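Local atomic coordinates of AxyAgu115A (Amphibacillus xylanus NBRC 15112, PDB entry 6NPS), a protein that is a family GH115 alpha-glucuronidase that probably hydrolyses glucuronic acid side groups from xylans such as arabinoglucuronoxylan. Residues 119-124 against 239-244; 207-212 against 467-472; 511-516 against 572-577; 823-828 against 955-960. The protein carries 3 engineered substitutions. All coordinates share one frame; numbering follows the deposited sequence.

Interaction 1 (119-124 against 239-244); sequences DKRGTI and GVIMGA
Arg-121 and Lys-120, in the first turn of helix 120-133, meet Gly-239, the C-prime residue of a Schellman motif that ends helix 230-238. The chain then enters strand 241-242 of the eight-stranded parallel TIM barrel. Arg-121 NH1 donates to Gly-239 O at 2.7 Å. The bond is bent, with an N-H...O angle of 144°, and the oxygen lies somewhat out of the guanidinium plane. The arginine chain turns at chi3 (-64°), which brings the guanidinium back beside this carbonyl. Ile-241 packs over one guanidinium face. Its CD1 lies 3.8 Å from Arg-121 CZ, and its CG1 lies 3.7 Å from Arg-121 NH1. The charge has outside partners too: Glu-95 binds Arg-121 NE and Glu-295 binds Arg-121 NH1. Lys-120 lays its CE 3.8 Å from Gly-239 CA. Its NZ goes on to the carbonyls of Asp-236 and Glu-237 in the last turn of helix 230-238, where the helix dipole would probably suit a positive charge. Further out, Asp-119 is the N-cap of helix 120-133 and caps the turn that carries both basic residues. Gly-122 N donates to Asp-119 OD1 at 2.8 Å.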
loop_
_atom_site.group_PDB
_atom_site.type_symbol
_atom_site.label_atom_id
_atom_site.label_comp_id
_atom_site.label_asym_id
_atom_site.label_seq_id
_atom_site.Cartn_x
_atom_site.Cartn_y
_atom_site.Cartn_z
ATOM N N ASP A 119 22.590 27.621 54.198
ATOM C CA ASP A 119 22.495 26.203 54.545
ATOM C C ASP A 119 23.453 25.495 53.589
ATOM O O ASP A 119 24.119 26.144 52.777
ATOM C CB ASP A 119 21.038 25.705 54.448
ATOM C CG ASP A 119 20.371 26.027 53.048
ATOM O OD1 ASP A 119 21.088 26.128 52.027
ATOM O OD2 ASP A 119 19.120 26.175 52.962
ATOM N N LYS A 120 23.517 24.166 53.656
ATOM C CA LYS A 120 24.496 23.445 52.845
ATOM C C LYS A 120 24.334 23.743 51.350
ATOM O O LYS A 120 25.310 24.088 50.656
ATOM C CB LYS A 120 24.386 21.950 53.101
ATOM C CG LYS A 120 25.102 21.137 52.049
ATOM C CD LYS A 120 25.491 19.760 52.561
ATOM C CE LYS A 120 24.315 19.043 53.142
ATOM N NZ LYS A 120 24.712 17.733 53.742
ATOM N N ARG A 121 23.111 23.597 50.822
ATOM C CA ARG A 121 22.948 23.760 49.381
ATOM C C ARG A 121 23.141 25.220 48.944
ATOM O O ARG A 121 23.640 25.464 47.839
ATOM C CB ARG A 121 21.570 23.217 48.946
ATOM C CG ARG A 121 21.505 21.673 48.761
ATOM C CD ARG A 121 20.114 21.228 48.207
ATOM N NE ARG A 121 19.036 21.521 49.155
ATOM C CZ ARG A 121 18.772 20.752 50.208
ATOM N NH1 ARG A 121 19.494 19.649 50.419
ATOM N NH2 ARG A 121 17.791 21.079 51.051
ATOM N N GLY A 122 22.757 26.188 49.787
ATOM C CA GLY A 122 23.069 27.584 49.513
ATOM C C GLY A 122 24.562 27.820 49.359
ATOM O O GLY A 122 24.991 28.577 48.484
ATOM N N THR A 123 25.376 27.215 50.234
ATOM C CA THR A 123 26.822 27.362 50.078
ATOM C C THR A 123 27.279 26.745 48.776
ATOM O O THR A 123 28.097 27.326 48.047
ATOM C CB THR A 123 27.557 26.713 51.255
ATOM O OG1 THR A 123 26.955 27.131 52.489
ATOM C CG2 THR A 123 29.041 27.107 51.284
ATOM N N ILE A 124 26.725 25.577 48.439
ATOM C CA ILE A 124 27.137 24.888 47.221
ATOM C C ILE A 124 26.804 25.711 45.998
ATOM O O ILE A 124 27.618 25.806 45.063
ATOM C CB ILE A 124 26.486 23.494 47.164
ATOM C CG1 ILE A 124 27.158 22.623 48.234
ATOM C CG2 ILE A 124 26.572 22.935 45.745
ATOM C CD1 ILE A 124 26.511 21.203 48.437
ATOM N N GLY A 239 23.901 16.830 50.030
ATOM C CA GLY A 239 22.596 17.462 50.124
ATOM C C GLY A 239 21.747 17.303 48.880
ATOM O O GLY A 239 20.842 18.109 48.660
ATOM N N VAL A 240 22.008 16.290 48.055
ATOM C CA VAL A 240 21.066 15.872 47.022
ATOM C C VAL A 240 19.945 15.101 47.718
ATOM O O VAL A 240 20.185 14.044 48.302
ATOM C CB VAL A 240 21.752 15.022 45.949
ATOM C CG1 VAL A 240 20.714 14.424 44.962
ATOM C CG2 VAL A 240 22.807 15.858 45.224
ATOM N N ILE A 241 18.726 15.636 47.670
ATOM C CA ILE A 241 17.567 15.024 48.318
ATOM C C ILE A 241 17.111 13.860 47.448
ATOM O O ILE A 241 16.813 14.039 46.261
ATOM C CB ILE A 241 16.434 16.050 48.489
ATOM C CG1 ILE A 241 16.928 17.339 49.186
ATOM C CG2 ILE A 241 15.276 15.478 49.223
ATOM C CD1 ILE A 241 15.970 18.525 48.976
ATOM N N MET A 242 17.057 12.667 48.013
ATOM C CA MET A 242 16.683 11.521 47.190
ATOM C C MET A 242 15.166 11.374 47.171
ATOM O O MET A 242 14.484 11.655 48.156
ATOM C CB MET A 242 17.350 10.238 47.706
ATOM C CG MET A 242 18.886 10.209 47.521
ATOM S SD MET A 242 19.392 10.635 45.802
ATOM C CE MET A 242 18.538 9.309 44.899
ATOM N N GLY A 243 14.630 10.941 46.033
ATOM C CA GLY A 243 13.231 10.538 46.027
ATOM C C GLY A 243 13.031 9.250 45.255
ATOM O O GLY A 243 13.987 8.577 44.849
ATOM N N ALA A 244 11.771 8.934 44.990
ATOM C CA ALA A 244 11.465 7.680 44.340
ATOM C C ALA A 244 10.214 7.856 43.512
ATOM O O ALA A 244 9.356 8.697 43.809
ATOM C CB ALA A 244 11.276 6.540 45.384
#

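Interaction 2 (207-212 against 467-472)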
loop_
_atom_site.group_PDB
_atom_site.type_symbol
_atom_site.label_atom_id
_atom_site.label_comp_id
_atom_site.label_asym_id
_atom_site.label_seq_id
_atom_site.Cartn_x
_atom_site.Cartn_y
_atom_site.Cartn_z
ATOM N N ARG A 207 25.146 21.655 39.833
ATOM C CA ARG A 207 25.594 22.767 38.990
ATOM C C ARG A 207 24.424 23.422 38.275
ATOM O O ARG A 207 24.460 24.640 37.988
ATOM C CB ARG A 207 26.643 22.278 37.986
ATOM C CG ARG A 207 28.053 22.107 38.602
ATOM C CD ARG A 207 29.080 21.742 37.533
ATOM N NE ARG A 207 30.413 21.395 38.048
ATOM C CZ ARG A 207 31.425 22.268 38.192
ATOM N NH1 ARG A 207 31.252 23.562 37.897
ATOM N NH2 ARG A 207 32.624 21.843 38.617
ATOM N N LEU A 208 23.376 22.635 37.963
ATOM C CA LEU A 208 22.161 23.189 37.380
ATOM C C LEU A 208 21.223 23.750 38.445
ATOM O O LEU A 208 20.105 24.125 38.132
ATOM C CB LEU A 208 21.436 22.111 36.548
ATOM C CG LEU A 208 22.253 21.545 35.389
ATOM C CD1 LEU A 208 21.481 20.435 34.683
ATOM C CD2 LEU A 208 22.603 22.634 34.403
ATOM N N LYS A 209 21.675 23.826 39.685
ATOM C CA LYS A 209 20.926 24.370 40.822
ATOM C C LYS A 209 19.712 23.512 41.208
ATOM O O LYS A 209 18.742 24.027 41.799
ATOM C CB LYS A 209 20.512 25.821 40.565
ATOM C CG LYS A 209 21.731 26.695 40.181
ATOM C CD LYS A 209 21.345 28.087 39.754
ATOM C CE LYS A 209 20.582 28.067 38.439
ATOM N NZ LYS A 209 21.461 28.299 37.248
ATOM N N GLY A 210 19.717 22.227 40.809
ATOM C CA GLY A 210 18.711 21.291 41.255
ATOM C C GLY A 210 19.052 20.780 42.663
ATOM O O GLY A 210 20.149 21.003 43.216
ATOM N N ASN A 211 18.072 20.097 43.286
ATOM C CA ASN A 211 18.323 19.544 44.613
ATOM C C ASN A 211 17.658 18.186 44.836
ATOM O O ASN A 211 17.747 17.661 45.950
ATOM C CB ASN A 211 17.870 20.535 45.744
ATOM C CG ASN A 211 16.353 20.842 45.711
ATOM O OD1 ASN A 211 15.614 20.260 44.924
ATOM N ND2 ASN A 211 15.892 21.752 46.589
ATOM N N TYR A 212 17.045 17.570 43.820
ATOM C CA TYR A 212 16.195 16.405 44.032
ATOM C C TYR A 212 16.417 15.415 42.893
ATOM O O TYR A 212 16.507 15.827 41.741
ATOM C CB TYR A 212 14.721 16.848 44.088
ATOM C CG TYR A 212 13.638 15.779 44.319
ATOM C CD1 TYR A 212 12.602 15.619 43.406
ATOM C CD2 TYR A 212 13.604 15.014 45.500
ATOM C CE1 TYR A 212 11.600 14.710 43.603
ATOM C CE2 TYR A 212 12.588 14.061 45.694
ATOM C CZ TYR A 212 11.583 13.944 44.764
ATOM O OH TYR A 212 10.572 13.029 44.935
ATOM N N LEU A 467 14.290 27.531 34.973
ATOM C CA LEU A 467 12.914 27.967 35.190
ATOM C C LEU A 467 12.446 27.665 36.610
ATOM O O LEU A 467 11.842 28.526 37.268
ATOM C CB LEU A 467 12.015 27.270 34.150
ATOM C CG LEU A 467 10.543 27.684 34.142
ATOM C CD1 LEU A 467 10.449 29.194 33.911
ATOM C CD2 LEU A 467 9.789 26.885 33.068
ATOM N N ALA A 468 12.729 26.454 37.113
ATOM C CA ALA A 468 12.349 26.099 38.485
ATOM C C ALA A 468 13.074 26.973 39.499
ATOM O O ALA A 468 12.503 27.358 40.532
ATOM C CB ALA A 468 12.661 24.618 38.787
ATOM N N TYR A 469 14.339 27.289 39.227
ATOM C CA TYR A 469 15.129 28.031 40.202
ATOM C C TYR A 469 14.738 29.503 40.252
ATOM O O TYR A 469 14.619 30.070 41.339
ATOM C CB TYR A 469 16.610 27.860 39.876
ATOM C CG TYR A 469 17.554 28.643 40.772
ATOM C CD1 TYR A 469 17.852 28.204 42.071
ATOM C CD2 TYR A 469 18.147 29.825 40.323
ATOM C CE1 TYR A 469 18.718 28.936 42.895
ATOM C CE2 TYR A 469 19.022 30.562 41.145
ATOM C CZ TYR A 469 19.297 30.102 42.420
ATOM O OH TYR A 469 20.154 30.823 43.207
ATOM N N ASP A 470 14.529 30.149 39.096
ATOM C CA ASP A 470 14.263 31.611 39.024
ATOM C C ASP A 470 13.086 31.844 38.083
ATOM O O ASP A 470 13.237 32.167 36.895
ATOM C CB ASP A 470 15.508 32.391 38.573
ATOM C CG ASP A 470 15.379 33.914 38.790
ATOM O OD1 ASP A 470 14.258 34.423 39.019
ATOM O OD2 ASP A 470 16.423 34.596 38.711
ATOM N N PHE A 471 11.886 31.655 38.623
ATOM C CA PHE A 471 10.707 31.764 37.774
ATOM C C PHE A 471 10.453 33.216 37.370
ATOM O O PHE A 471 9.878 33.481 36.311
ATOM C CB PHE A 471 9.506 31.161 38.509
ATOM C CG PHE A 471 8.340 30.922 37.639
ATOM C CD1 PHE A 471 8.270 29.765 36.869
ATOM C CD2 PHE A 471 7.319 31.869 37.557
ATOM C CE1 PHE A 471 7.184 29.537 36.036
ATOM C CE2 PHE A 471 6.220 31.664 36.723
ATOM C CZ PHE A 471 6.151 30.518 35.966
ATOM N N ASP A 472 10.881 34.171 38.187
ATOM C CA ASP A 472 10.657 35.564 37.819
ATOM C C ASP A 472 11.487 35.960 36.605
ATOM O O ASP A 472 11.027 36.765 35.782
ATOM C CB ASP A 472 10.942 36.470 39.004
ATOM C CG ASP A 472 9.984 36.198 40.166
ATOM O OD1 ASP A 472 8.826 35.790 39.904
ATOM O OD2 ASP A 472 10.391 36.369 41.337
#
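Lys-209 lays its aliphatic chain over one face of the Tyr-469 ring, and this pair makes up the contact. The tight part is a CH-pi interaction. Lys-209 CD stands 3.7 Å from the centroid of the Tyr-469 ring, 13° off the ring normal. Lys-209 CE lies 3.5 Å from Tyr-469 CD2. On the same face, Lys-209 CB lies nearer the other side chain flank, 3.9 Å from Tyr-469 CD1. The chain crosses the ring at about a right angle. It bends at chi3 (-67°) and again at chi4, so the methylenes stay on the ring while the ammonium turns off it. Lys-209 NZ makes a salt bridge with Asp-466, one turn before Tyr-469 on helix 458-469. The looser side is the surface. Both residues are partly exposed, and a glycerol, probably from the crystallisation liquor, lies about 3 Å from the lysine side chain. Lys-209 has positive phi and is the C-prime residue of a Schellman motif closing helix 195-207. The contact joins the loop from this helix to the N-terminal end of strand 212-214 with the last residue of helix 458-469, as in the alpha-to-beta turns of a TIM barrel.

Interaction 3 (511-516 against 572-577)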
loop_
_atom_site.group_PDB
_atom_site.type_symbol
_atom_site.label_atom_id
_atom_site.label_comp_id
_atom_site.label_asym_id
_atom_site.label_seq_id
_atom_site.Cartn_x
_atom_site.Cartn_y
_atom_site.Cartn_z
ATOM N N ASN A 511 17.542 25.419 17.703
ATOM C CA ASN A 511 16.153 25.799 17.507
ATOM C C ASN A 511 15.550 25.034 16.344
ATOM O O ASN A 511 14.403 24.572 16.416
ATOM C CB ASN A 511 16.064 27.299 17.260
ATOM C CG ASN A 511 14.694 27.841 17.549
ATOM O OD1 ASN A 511 14.313 27.993 18.709
ATOM N ND2 ASN A 511 13.930 28.118 16.499
ATOM N N GLY A 512 16.320 24.885 15.265
ATOM C CA GLY A 512 15.947 24.109 14.105
ATOM C C GLY A 512 15.639 22.652 14.357
ATOM O O GLY A 512 14.528 22.203 14.051
ATOM N N TYR A 513 16.594 21.873 14.884
ATOM C CA TYR A 513 16.322 20.447 15.013
ATOM C C TYR A 513 15.218 20.183 16.038
ATOM O O TYR A 513 14.398 19.268 15.849
ATOM C CB TYR A 513 17.619 19.663 15.338
ATOM C CG TYR A 513 17.913 19.387 16.810
ATOM C CD1 TYR A 513 17.250 18.374 17.502
ATOM C CD2 TYR A 513 18.916 20.103 17.489
ATOM C CE1 TYR A 513 17.532 18.109 18.853
ATOM C CE2 TYR A 513 19.202 19.840 18.872
ATOM C CZ TYR A 513 18.499 18.843 19.526
ATOM O OH TYR A 513 18.776 18.580 20.882
ATOM N N THR A 514 15.139 20.986 17.113
ATOM C CA THR A 514 14.146 20.661 18.138
ATOM C C THR A 514 12.727 20.960 17.666
ATOM O O THR A 514 11.790 20.231 18.044
ATOM C CB THR A 514 14.429 21.386 19.484
ATOM O OG1 THR A 514 14.542 22.823 19.314
ATOM C CG2 THR A 514 15.691 20.836 20.166
ATOM N N LYS A 515 12.542 22.007 16.848
ATOM C CA LYS A 515 11.224 22.249 16.261
ATOM C C LYS A 515 10.779 21.079 15.383
ATOM O O LYS A 515 9.653 20.586 15.501
ATOM C CB LYS A 515 11.199 23.560 15.429
ATOM C CG LYS A 515 9.710 23.889 15.168
ATOM C CD LYS A 515 9.444 25.156 14.476
ATOM C CE LYS A 515 7.938 25.282 14.147
ATOM N NZ LYS A 515 7.093 25.928 15.168
ATOM N N ILE A 516 11.656 20.617 14.496
ATOM C CA ILE A 516 11.324 19.503 13.603
ATOM C C ILE A 516 11.128 18.187 14.381
ATOM O O ILE A 516 10.145 17.463 14.169
ATOM C CB ILE A 516 12.401 19.386 12.510
ATOM C CG1 ILE A 516 12.340 20.627 11.602
ATOM C CG2 ILE A 516 12.211 18.058 11.718
ATOM C CD1 ILE A 516 13.684 20.933 11.012
ATOM N N TYR A 572 26.201 18.801 17.293
ATOM C CA TYR A 572 26.275 18.063 16.039
ATOM C C TYR A 572 25.506 16.741 16.112
ATOM O O TYR A 572 24.708 16.428 15.225
ATOM C CB TYR A 572 27.751 17.824 15.682
ATOM C CG TYR A 572 27.955 17.204 14.312
ATOM C CD1 TYR A 572 28.002 18.007 13.161
ATOM C CD2 TYR A 572 28.120 15.826 14.172
ATOM C CE1 TYR A 572 28.202 17.420 11.898
ATOM C CE2 TYR A 572 28.314 15.237 12.933
ATOM C CZ TYR A 572 28.363 16.039 11.807
ATOM O OH TYR A 572 28.558 15.459 10.589
ATOM N N TYR A 573 25.754 15.929 17.144
ATOM C CA TYR A 573 25.090 14.624 17.208
ATOM C C TYR A 573 23.561 14.748 17.323
ATOM O O TYR A 573 22.853 14.118 16.524
ATOM C CB TYR A 573 25.715 13.812 18.360
ATOM C CG TYR A 573 24.955 12.536 18.639
ATOM C CD1 TYR A 573 24.962 11.497 17.724
ATOM C CD2 TYR A 573 24.214 12.381 19.806
ATOM C CE1 TYR A 573 24.252 10.315 17.962
ATOM C CE2 TYR A 573 23.514 11.211 20.060
ATOM C CZ TYR A 573 23.520 10.198 19.118
ATOM O OH TYR A 573 22.807 9.051 19.339
ATOM N N PRO A 574 22.985 15.513 18.275
ATOM C CA PRO A 574 21.509 15.714 18.271
ATOM C C PRO A 574 20.958 16.252 16.949
ATOM O O PRO A 574 19.871 15.842 16.524
ATOM C CB PRO A 574 21.276 16.752 19.388
ATOM C CG PRO A 574 22.497 16.809 20.140
ATOM C CD PRO A 574 23.647 16.277 19.337
ATOM N N THR A 575 21.615 17.248 16.338
ATOM C CA THR A 575 21.082 17.824 15.095
ATOM C C THR A 575 21.081 16.804 13.979
ATOM O O THR A 575 20.043 16.511 13.377
ATOM C CB THR A 575 21.911 19.044 14.648
ATOM O OG1 THR A 575 21.878 20.012 15.676
ATOM C CG2 THR A 575 21.329 19.652 13.342
ATOM N N VAL A 576 22.243 16.228 13.711
ATOM C CA VAL A 576 22.390 15.362 12.557
ATOM C C VAL A 576 21.639 14.071 12.783
ATOM O O VAL A 576 20.998 13.544 11.868
ATOM C CB VAL A 576 23.885 15.108 12.259
ATOM C CG1 VAL A 576 24.037 14.064 11.147
ATOM C CG2 VAL A 576 24.603 16.435 11.881
ATOM N N GLY A 577 21.659 13.561 14.016
ATOM C CA GLY A 577 20.942 12.335 14.287
ATOM C C GLY A 577 19.468 12.477 13.999
ATOM O O GLY A 577 18.879 11.653 13.302
#
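Two helices, 500-519 and 564-596, pack together here in the helical part of the chain, at a buried point where Tyr-513 of the first meets Pro-574 and Thr-575 of the second. The backbones come close, with 5.4 Å between Tyr-513 CA and Thr-575 CA. The tyrosine ring lies across the surface of the other helix. Its face covers the peptide that links Pro-574 to Thr-575. Pro-574 O sits 3.8 Å from Tyr-513 CD1, above the rim of the ring, and Thr-575 N is over the same face. The opposite face rests on CG2 of the neighbouring Thr-514, so the ring is held between the two helices. The phenol end reaches the proline. Tyr-513 CZ lies 3.5 Å from Pro-574 CB, an apolar contact. The chi1 of Tyr-513 is 94°, well off a staggered value, which suggests that the ring is fitted to a confined site. Its hydroxyl bonds to Asn-424. Pro-574 has no N-H, and helix 564-596 is kinked where this bond to the preceding turn is missing. With OG1 anti to its carbonyl carbon (chi1 -59°), Thr-575 can bond Val-571 O of its own helix and still bring OG1 close to the tyrosine ring. Thr-575 OG1 stands 3.5 Å from Tyr-513 CD2.

Interaction 4 (823-828 against 955-960)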
loop_
_atom_site.group_PDB
_atom_site.type_symbol
_atom_site.label_atom_id
_atom_site.label_comp_id
_atom_site.label_asym_id
_atom_site.label_seq_id
_atom_site.Cartn_x
_atom_site.Cartn_y
_atom_site.Cartn_z
ATOM N N TYR A 823 5.845 28.769 18.305
ATOM C CA TYR A 823 5.154 27.680 18.974
ATOM C C TYR A 823 4.486 26.764 17.948
ATOM O O TYR A 823 4.145 27.186 16.837
ATOM C CB TYR A 823 4.134 28.261 19.956
ATOM C CG TYR A 823 3.575 27.273 20.936
ATOM C CD1 TYR A 823 2.514 26.474 20.578
ATOM C CD2 TYR A 823 4.102 27.134 22.227
ATOM C CE1 TYR A 823 1.996 25.573 21.431
ATOM C CE2 TYR A 823 3.564 26.204 23.111
ATOM C CZ TYR A 823 2.510 25.432 22.699
ATOM O OH TYR A 823 1.929 24.490 23.520
ATOM N N GLY A 824 4.379 25.474 18.291
ATOM C CA GLY A 824 3.556 24.574 17.498
ATOM C C GLY A 824 4.230 24.004 16.255
ATOM O O GLY A 824 5.456 24.023 16.089
ATOM N N LYS A 825 3.384 23.501 15.348
ATOM C CA LYS A 825 3.881 22.785 14.182
ATOM C C LYS A 825 4.311 23.732 13.085
ATOM O O LYS A 825 5.206 23.392 12.295
ATOM C CB LYS A 825 2.820 21.822 13.651
ATOM C CG LYS A 825 2.579 20.658 14.626
ATOM C CD LYS A 825 1.552 19.678 14.078
ATOM C CE LYS A 825 2.129 18.709 13.044
ATOM N NZ LYS A 825 1.086 17.646 12.672
ATOM N N THR A 826 3.695 24.910 13.018
ATOM C CA THR A 826 3.997 25.841 11.933
ATOM C C THR A 826 4.424 27.199 12.507
ATOM O O THR A 826 5.345 27.253 13.333
ATOM C CB THR A 826 2.805 25.918 10.946
ATOM O OG1 THR A 826 1.610 26.368 11.603
ATOM C CG2 THR A 826 2.513 24.507 10.319
ATOM N N LEU A 827 3.780 28.295 12.113
ATOM C CA LEU A 827 4.345 29.614 12.407
ATOM C C LEU A 827 4.378 29.883 13.912
ATOM O O LEU A 827 5.426 30.177 14.485
ATOM C CB LEU A 827 3.552 30.692 11.657
ATOM C CG LEU A 827 4.053 32.142 11.772
ATOM C CD1 LEU A 827 5.525 32.299 11.301
ATOM C CD2 LEU A 827 3.108 33.083 11.022
ATOM N N SER A 828 3.250 29.766 14.575
ATOM C CA SER A 828 3.167 30.198 15.972
ATOM C C SER A 828 1.784 29.823 16.470
ATOM O O SER A 828 1.033 29.108 15.794
ATOM C CB SER A 828 3.440 31.705 16.122
ATOM O OG SER A 828 2.401 32.466 15.515
ATOM N N ASN A 955 -4.930 16.159 1.428
ATOM C CA ASN A 955 -4.421 15.727 2.731
ATOM C C ASN A 955 -2.990 16.181 2.952
ATOM O O ASN A 955 -2.187 16.266 2.014
ATOM C CB ASN A 955 -4.450 14.207 2.848
ATOM C CG ASN A 955 -5.847 13.678 3.016
ATOM O OD1 ASN A 955 -6.726 14.380 3.512
ATOM N ND2 ASN A 955 -6.066 12.438 2.612
ATOM N N SER A 956 -2.638 16.408 4.215
ATOM C CA SER A 956 -1.262 16.775 4.518
ATOM C C SER A 956 -1.059 16.625 6.022
ATOM O O SER A 956 -2.021 16.503 6.780
ATOM C CB SER A 956 -0.963 18.201 4.076
ATOM O OG SER A 956 -1.736 19.113 4.825
ATOM N N TYR A 957 0.208 16.640 6.440
ATOM C CA TYR A 957 0.512 16.588 7.868
ATOM C C TYR A 957 0.265 17.926 8.542
ATOM O O TYR A 957 -0.287 17.963 9.643
ATOM C CB TYR A 957 1.958 16.183 8.095
ATOM C CG TYR A 957 2.293 15.784 9.544
ATOM C CD1 TYR A 957 1.536 14.836 10.213
ATOM C CD2 TYR A 957 3.398 16.323 10.181
ATOM C CE1 TYR A 957 1.888 14.420 11.546
ATOM C CE2 TYR A 957 3.758 15.918 11.525
ATOM C CZ TYR A 957 2.997 14.980 12.181
ATOM O OH TYR A 957 3.369 14.573 13.483
ATOM N N LEU A 958 0.678 19.021 7.912
ATOM C CA LEU A 958 0.637 20.347 8.516
ATOM C C LEU A 958 -0.627 21.136 8.214
ATOM O O LEU A 958 -0.788 22.234 8.752
ATOM C CB LEU A 958 1.836 21.172 8.059
ATOM C CG LEU A 958 3.215 20.556 8.303
ATOM C CD1 LEU A 958 4.208 21.536 7.692
ATOM C CD2 LEU A 958 3.487 20.420 9.820
ATOM N N GLY A 959 -1.515 20.639 7.360
ATOM C CA GLY A 959 -2.617 21.441 6.885
ATOM C C GLY A 959 -2.178 22.301 5.715
ATOM O O GLY A 959 -0.981 22.410 5.424
ATOM N N PRO A 960 -3.144 22.942 5.035
ATOM C CA PRO A 960 -2.820 23.739 3.847
ATOM C C PRO A 960 -2.014 24.950 4.243
ATOM O O PRO A 960 -2.236 25.525 5.303
ATOM C CB PRO A 960 -4.191 24.164 3.303
ATOM C CG PRO A 960 -5.203 23.449 4.130
ATOM C CD PRO A 960 -4.570 23.020 5.383
HETATM O O HOH W 1 -0.801 19.506 11.875
#
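Lys-825 and Tyr-957 form a cation-pi pair that ties two loops of the GH115 C-terminal domain together. One loop joins strands 814-821 and 828-833, and the other follows strand 940-948. Lys-825 NZ stands 3.3 Å from the centroid of the Tyr-957 ring, 12° off the normal, so the ammonium is almost above the ring centre. The adjoining methylene adds a CH-pi contact, with Lys-825 CE 3.6 Å from Tyr-957 CE2. The last bond of the lysine, from CE to NZ, runs nearly level over the ring. A bend at chi3 (80°) swings this end onto the face.

Polar bonds anchor the same ammonium. The stronger carbonyl partner of Lys-825 NZ lies outside the two loops, Asn-912 O. The hydrogen bond from Lys-825 NZ to Tyr-957 O, at 3.3 Å, is weak. A water gives a second route: it accepts from Lys-825 NZ at 2.8 Å and donates to Tyr-957 O. The charge is thus met by one firm and one weak carbonyl, a water and the pi face. Tyr-957 OH is bonded to Asn-519 O, which links the ring to the end of helix 500-519 and probably limits its rotation.

Apolar packing completes the contact. Leu-958 CD2 lies 3.9 Å from Lys-825 CE and also comes near Lys-825 CB, covering the stem of the lysine. Thr-826 and Leu-958 run past each other in opposite directions. Thr-826 turns its methyl to the leucine, with Thr-826 CG2 4.1 Å from Leu-958 CB.

Interactions 1 and 2 form one neighbourhood, with centres 12 Å apart. Their segments alternate along the chain. Strands 212-214 and 241-242 are neighbours in the barrel, and Ile-241 N probably bonds to Asn-211 O. Arg-121 of helix 120-133 packs beside both, against Asn-211 and Ile-241. Interactions 3 and 4 follow in series and make a second neighbourhood, with centres 19 Å apart. There Lys-515 of helix 500-519 reaches the carbonyls of Gly-824 and Thr-826, so the helical part is fastened to the C-terminal domain. The centres of interactions 2 and 3 are 25 Å apart; those of 1 and 4 are 43 Å apart, on opposite sides of the chain's centre.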